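Local coordinates for UDP-4-amino-4,6-dideoxy-N-acetyl-beta-L-altrosamine transaminase (Helicobacter pylori, PDB 2FNU), which catalyses the PLP-dependent transamination that makes UDP-4-amino-4,6-dideoxy-N-acetyl-beta-L-altrosamine, the second step of pseudaminic acid biosynthesis for flagellin modification, at residues C42-V47 with H157-E162; K183-A188 with K244-L249. All blocks are in the same frame, centred on the assembly; numbering follows the deposited sequence.

Interaction 1 of 2, residues C42-V47 with H157-E162; sequences CEFLGV and HALGSE. With PMP (4'-deoxy-4'-aminopyridoxal-5'-phosphate), chain E.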
loop_
_atom_site.group_PDB
_atom_site.type_symbol
_atom_site.label_atom_id
_atom_site.label_comp_id
_atom_site.label_asym_id
_atom_site.label_seq_id
_atom_site.Cartn_x
_atom_site.Cartn_y
_atom_site.Cartn_z
ATOM N N CYS B 42 12.904 4.935 -15.909
ATOM C CA CYS B 42 14.334 4.741 -16.160
ATOM C C CYS B 42 14.789 5.619 -17.327
ATOM O O CYS B 42 15.885 6.181 -17.280
ATOM C CB CYS B 42 14.626 3.272 -16.479
ATOM S SG CYS B 42 14.459 2.223 -15.003
ATOM N N GLU B 43 13.966 5.710 -18.366
ATOM C CA GLU B 43 14.314 6.518 -19.542
ATOM C C GLU B 43 14.325 8.011 -19.202
ATOM O O GLU B 43 15.231 8.752 -19.595
ATOM C CB GLU B 43 13.372 6.220 -20.701
ATOM C CG GLU B 43 13.590 4.815 -21.200
ATOM C CD GLU B 43 13.098 4.585 -22.611
ATOM O OE1 GLU B 43 13.099 5.546 -23.414
ATOM O OE2 GLU B 43 12.725 3.428 -22.913
ATOM N N PHE B 44 13.347 8.440 -18.407
ATOM C CA PHE B 44 13.269 9.837 -17.998
ATOM C C PHE B 44 14.458 10.273 -17.147
ATOM O O PHE B 44 14.974 11.375 -17.317
ATOM C CB PHE B 44 11.951 10.029 -17.235
ATOM C CG PHE B 44 11.653 11.450 -16.822
ATOM C CD1 PHE B 44 11.189 12.377 -17.734
ATOM C CD2 PHE B 44 11.769 11.834 -15.486
ATOM C CE1 PHE B 44 10.901 13.685 -17.333
ATOM C CE2 PHE B 44 11.481 13.140 -15.091
ATOM C CZ PHE B 44 11.040 14.046 -16.010
ATOM N N LEU B 45 14.882 9.405 -16.224
ATOM C CA LEU B 45 15.908 9.747 -15.249
ATOM C C LEU B 45 17.320 9.316 -15.654
ATOM O O LEU B 45 18.309 9.796 -15.081
ATOM C CB LEU B 45 15.558 9.107 -13.895
ATOM C CG LEU B 45 14.248 9.608 -13.281
ATOM C CD1 LEU B 45 13.913 8.705 -12.104
ATOM C CD2 LEU B 45 14.370 11.068 -12.858
ATOM N N GLY B 46 17.417 8.392 -16.604
ATOM C CA GLY B 46 18.720 7.816 -16.970
ATOM C C GLY B 46 19.289 6.882 -15.903
ATOM O O GLY B 46 20.505 6.885 -15.643
ATOM N N VAL B 47 18.408 6.092 -15.277
ATOM C CA VAL B 47 18.818 5.131 -14.249
ATOM C C VAL B 47 18.614 3.701 -14.723
ATOM O O VAL B 47 17.891 3.448 -15.688
ATOM C CB VAL B 47 18.104 5.372 -12.886
ATOM C CG1 VAL B 47 18.486 6.747 -12.333
ATOM C CG2 VAL B 47 16.600 5.255 -13.006
ATOM N N HIS B 157 9.625 14.992 -3.458
ATOM C CA HIS B 157 9.171 16.251 -4.063
ATOM C C HIS B 157 9.752 16.522 -5.439
ATOM O O HIS B 157 9.352 17.503 -6.087
ATOM C CB HIS B 157 9.609 17.457 -3.207
ATOM C CG HIS B 157 9.006 17.493 -1.839
ATOM N ND1 HIS B 157 9.138 18.585 -1.010
ATOM C CD2 HIS B 157 8.289 16.575 -1.146
ATOM C CE1 HIS B 157 8.519 18.343 0.135
ATOM N NE2 HIS B 157 7.995 17.130 0.081
ATOM N N ALA B 158 10.717 15.705 -5.862
ATOM C CA ALA B 158 11.703 16.197 -6.827
ATOM C C ALA B 158 11.750 15.535 -8.197
ATOM O O ALA B 158 12.759 15.679 -8.898
ATOM C CB ALA B 158 13.115 16.173 -6.207
ATOM N N LEU B 159 10.682 14.844 -8.600
ATOM C CA LEU B 159 10.700 14.288 -9.959
ATOM C C LEU B 159 10.823 15.417 -10.994
ATOM O O LEU B 159 9.979 16.329 -11.066
ATOM C CB LEU B 159 9.470 13.433 -10.228
ATOM C CG LEU B 159 9.535 12.708 -11.584
ATOM C CD1 LEU B 159 10.453 11.508 -11.540
ATOM C CD2 LEU B 159 8.131 12.310 -11.984
ATOM N N GLY B 160 11.886 15.341 -11.790
ATOM C CA GLY B 160 12.153 16.366 -12.793
ATOM C C GLY B 160 13.177 17.402 -12.354
ATOM O O GLY B 160 13.710 18.152 -13.179
ATOM N N SER B 161 13.449 17.471 -11.051
ATOM C CA SER B 161 14.495 18.369 -10.553
ATOM C C SER B 161 15.868 17.931 -11.027
ATOM O O SER B 161 16.079 16.748 -11.315
ATOM C CB SER B 161 14.481 18.421 -9.021
ATOM O OG SER B 161 13.230 18.911 -8.563
ATOM N N GLU B 162 16.790 18.903 -11.084
ATOM C CA GLU B 162 18.161 18.673 -11.573
ATOM C C GLU B 162 19.234 19.139 -10.591
ATOM O O GLU B 162 19.007 20.002 -9.728
ATOM C CB GLU B 162 18.366 19.385 -12.913
ATOM C CG GLU B 162 17.474 18.797 -14.003
ATOM C CD GLU B 162 17.621 19.478 -15.364
ATOM O OE1 GLU B 162 18.501 20.361 -15.547
ATOM O OE2 GLU B 162 16.820 19.135 -16.261
HETATM N N1 PMP E . 8.658 12.008 1.970
HETATM C C2 PMP E . 8.314 13.313 1.732
HETATM C C2A PMP E . 9.410 14.351 1.677
HETATM C C3 PMP E . 6.965 13.642 1.537
HETATM O O3 PMP E . 6.602 14.931 1.266
HETATM C C4 PMP E . 5.964 12.645 1.608
HETATM C C4A PMP E . 4.494 12.984 1.489
HETATM N N4A PMP E . 4.179 14.286 2.034
HETATM C C5 PMP E . 6.354 11.313 1.790
HETATM C C6 PMP E . 7.710 11.018 1.908
HETATM C C5A PMP E . 5.342 10.182 1.834
HETATM O O4P PMP E . 4.925 9.950 0.501
HETATM P P PMP E . 3.516 9.214 0.219
HETATM O O1P PMP E . 2.446 10.241 0.505
HETATM O O2P PMP E . 3.545 8.883 -1.243
HETATM O O3P PMP E . 3.419 7.981 1.076
#
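Phe44, in the last turn of helix 32-45, brings the CD2-CE2-CZ side of its ring up to Leu159 and Gly160. Its CB already heads for the turn, and with CG anti to the backbone N (chi1 -176°) the ring is carried outward from the helix. CD2 comes first, 4.2 Å from Leu159 CD1. Next along the ring, CE2 lies 4.0 Å from Leu159 CG, which approaches obliquely, and is equally close to Gly160 N, which sits at the ring edge near its plane. At the tip, CZ rests 4.1 Å from Gly160 CA. Leu45 adds a second apolar touch, its CD2 meeting Leu159 CD1 with the two side chains at about a right angle. Leu159 and Gly160 are the central residues of a type II beta turn; Gly160, with positive phi (99°), brings backbone rather than a side chain to the ring. Leu243 and Phe177 pack on the same cluster, and Lys167 makes a cation-pi contact with Phe44. At the start of the loop His157 NE2 hydrogen-bonds PMP O3 at 2.9 Å, the oxygen lying at the imidazole edge. The helix therefore holds this cofactor-binding loop by apolar contact, while the loop's His157 offers an imidazole nitrogen to the cofactor's O3.

Interaction 2 of 2, residues K183-A188 with K244-L249; sequences KPITTA and KKAPFL. With PMP (4'-deoxy-4'-aminopyridoxal-5'-phosphate), chain E.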
loop_
_atom_site.group_PDB
_atom_site.type_symbol
_atom_site.label_atom_id
_atom_site.label_comp_id
_atom_site.label_asym_id
_atom_site.label_seq_id
_atom_site.Cartn_x
_atom_site.Cartn_y
_atom_site.Cartn_z
ATOM N N LYS B 183 1.509 15.690 -5.902
ATOM C CA LYS B 183 2.932 15.703 -6.257
ATOM C C LYS B 183 3.182 16.082 -7.725
ATOM O O LYS B 183 2.227 16.273 -8.490
ATOM C CB LYS B 183 3.567 14.362 -5.910
ATOM C CG LYS B 183 3.696 14.123 -4.394
ATOM C CD LYS B 183 4.772 14.980 -3.759
ATOM C CE LYS B 183 4.986 14.578 -2.293
ATOM N NZ LYS B 183 5.153 15.750 -1.420
ATOM N N PRO B 184 4.455 16.263 -8.108
ATOM C CA PRO B 184 4.735 16.731 -9.475
ATOM C C PRO B 184 4.003 15.988 -10.592
ATOM O O PRO B 184 3.550 16.615 -11.554
ATOM C CB PRO B 184 6.257 16.604 -9.572
ATOM C CG PRO B 184 6.697 16.980 -8.162
ATOM C CD PRO B 184 5.697 16.207 -7.301
ATOM N N ILE B 185 3.912 14.666 -10.477
ATOM C CA ILE B 185 2.944 13.896 -11.278
ATOM C C ILE B 185 2.246 12.984 -10.297
ATOM O O ILE B 185 2.764 12.744 -9.197
ATOM C CB ILE B 185 3.565 13.047 -12.418
ATOM C CG1 ILE B 185 4.486 11.955 -11.857
ATOM C CG2 ILE B 185 4.226 13.951 -13.477
ATOM C CD1 ILE B 185 4.918 10.895 -12.911
ATOM N N THR B 186 1.102 12.435 -10.694
ATOM C CA THR B 186 0.327 11.626 -9.757
ATOM C C THR B 186 -0.194 10.309 -10.315
ATOM O O THR B 186 -0.445 10.179 -11.515
ATOM C CB THR B 186 -0.866 12.418 -9.181
ATOM O OG1 THR B 186 -1.438 11.679 -8.097
ATOM C CG2 THR B 186 -1.960 12.646 -10.250
ATOM N N THR B 187 -0.345 9.350 -9.409
ATOM C CA THR B 187 -1.074 8.106 -9.650
ATOM C C THR B 187 -2.171 7.958 -8.569
ATOM O O THR B 187 -2.588 6.830 -8.266
ATOM C CB THR B 187 -0.108 6.893 -9.617
ATOM O OG1 THR B 187 0.522 6.793 -8.327
ATOM C CG2 THR B 187 0.971 7.061 -10.675
ATOM N N ALA B 188 -2.610 9.102 -8.009
ATOM C CA ALA B 188 -3.534 9.224 -6.858
ATOM C C ALA B 188 -2.842 8.924 -5.528
ATOM O O ALA B 188 -2.789 9.781 -4.646
ATOM C CB ALA B 188 -4.815 8.375 -7.036
ATOM N N LYS B 244 4.572 11.407 -19.321
ATOM C CA LYS B 244 4.795 11.881 -20.702
ATOM C C LYS B 244 4.739 13.402 -20.803
ATOM O O LYS B 244 5.328 13.982 -21.730
ATOM C CB LYS B 244 3.768 11.268 -21.658
ATOM C CG LYS B 244 4.097 9.833 -22.049
ATOM C CD LYS B 244 2.960 9.169 -22.820
ATOM C CE LYS B 244 3.364 7.742 -23.215
ATOM N NZ LYS B 244 2.230 6.802 -23.491
ATOM N N LYS B 245 4.013 14.045 -19.883
ATOM C CA LYS B 245 3.953 15.512 -19.869
ATOM C C LYS B 245 4.600 16.126 -18.634
ATOM O O LYS B 245 4.348 17.296 -18.321
ATOM C CB LYS B 245 2.508 16.020 -20.026
ATOM C CG LYS B 245 1.544 15.510 -18.995
ATOM C CD LYS B 245 0.183 16.183 -19.121
ATOM C CE LYS B 245 -0.870 15.343 -18.430
ATOM N NZ LYS B 245 -1.280 14.166 -19.271
ATOM N N ALA B 246 5.450 15.363 -17.941
ATOM C CA ALA B 246 6.056 15.899 -16.715
ATOM C C ALA B 246 6.813 17.223 -16.952
ATOM O O ALA B 246 6.720 18.124 -16.136
ATOM C CB ALA B 246 6.961 14.843 -16.043
ATOM N N PRO B 247 7.602 17.327 -18.040
ATOM C CA PRO B 247 8.277 18.616 -18.260
ATOM C C PRO B 247 7.319 19.795 -18.486
ATOM O O PRO B 247 7.584 20.909 -18.005
ATOM C CB PRO B 247 9.133 18.350 -19.503
ATOM C CG PRO B 247 9.401 16.852 -19.436
ATOM C CD PRO B 247 8.054 16.307 -19.007
ATOM N N PHE B 248 6.227 19.553 -19.215
ATOM C CA PHE B 248 5.193 20.567 -19.428
ATOM C C PHE B 248 4.589 21.020 -18.097
ATOM O O PHE B 248 4.466 22.223 -17.833
ATOM C CB PHE B 248 4.106 20.013 -20.366
ATOM C CG PHE B 248 2.889 20.891 -20.484
ATOM C CD1 PHE B 248 2.841 21.909 -21.427
ATOM C CD2 PHE B 248 1.787 20.693 -19.654
ATOM C CE1 PHE B 248 1.705 22.732 -21.535
ATOM C CE2 PHE B 248 0.649 21.508 -19.758
ATOM C CZ PHE B 248 0.622 22.528 -20.702
ATOM N N LEU B 249 4.217 20.064 -17.252
ATOM C CA LEU B 249 3.616 20.396 -15.966
ATOM C C LEU B 249 4.621 21.168 -15.105
ATOM O O LEU B 249 4.267 22.136 -14.429
ATOM C CB LEU B 249 3.178 19.108 -15.247
ATOM C CG LEU B 249 2.108 18.290 -15.985
ATOM C CD1 LEU B 249 1.944 16.880 -15.386
ATOM C CD2 LEU B 249 0.758 19.022 -15.983
HETATM N N1 PMP E . 8.658 12.008 1.970
HETATM C C2 PMP E . 8.314 13.313 1.732
HETATM C C2A PMP E . 9.410 14.351 1.677
HETATM C C3 PMP E . 6.965 13.642 1.537
HETATM O O3 PMP E . 6.602 14.931 1.266
HETATM C C4 PMP E . 5.964 12.645 1.608
HETATM C C4A PMP E . 4.494 12.984 1.489
HETATM N N4A PMP E . 4.179 14.286 2.034
HETATM C C5 PMP E . 6.354 11.313 1.790
HETATM C C6 PMP E . 7.710 11.018 1.908
HETATM C C5A PMP E . 5.342 10.182 1.834
HETATM O O4P PMP E . 4.925 9.950 0.501
HETATM P P PMP E . 3.516 9.214 0.219
HETATM O O1P PMP E . 2.446 10.241 0.505
HETATM O O2P PMP E . 3.545 8.883 -1.243
HETATM O O3P PMP E . 3.419 7.981 1.076
HETATM O O HOH W 1 5.965 17.544 -13.276
#
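Ile185 and Ala246 meet where the loop joining strands 174-178 and 191-195, which carries the cofactor lysine of this fold type I PLP enzyme, passes the N-terminal turn of helix 246-264. The close-packed part centres on one methyl: Ile185 CG2 lies 3.9 Å from Ala246 CB and 4.2 Å from Leu249 CD1. Because CG1 occupies the position between backbone N and carbonyl carbon (chi1 64°), CG2 is left facing the helix. Leu249 meets Ile185 at about a right angle, and its CD1 also touches Pro184 O. Ile185 also touches Gln242 and Leu243 of helix 233-244. Beside this apolar patch the contact is looser and mediated by water: one molecule donates both to Pro184 O, at 3.1 Å, and to Ala246 O, at 3.0 Å, bridging two backbone carbonyls. Arg253 supplies a second donor to Pro184 O. Pro247 and Phe248 mark the solvent side of the helix start, and Lys245, at the N-cap position, forms salt bridges through NZ with Asp12 and Asp15. Farther along the loop, Ala188 N closes an ST turn onto Thr186 OG1. Lys183, not joined to the cofactor here, bends at chi2 and chi4 to place NZ 3.2 Å from PMP O3, to which it donates.

From the N terminus, the first segment reached is the end of helix 32-45, and interaction 1 closes after 109 intervening residues, by which point five of the seven strands of the central sheet have been laid down. The chain then runs through strand 174-178 into the 183-188 loop, where interaction 2 opens; it closes after 55 more, past strand 191-195 and helices 198-208 and 233-244. The two closures are in series, neither nested nor crossed, yet they touch: Leu159 CD2 packs 3.6 Å from Ile185 CD1. Leu243 contacts both Leu159 and Ile185, and Pro247 reaches back to Phe44. Together they tie two helix ends to the two loops that bring His157 and Lys183 to PMP.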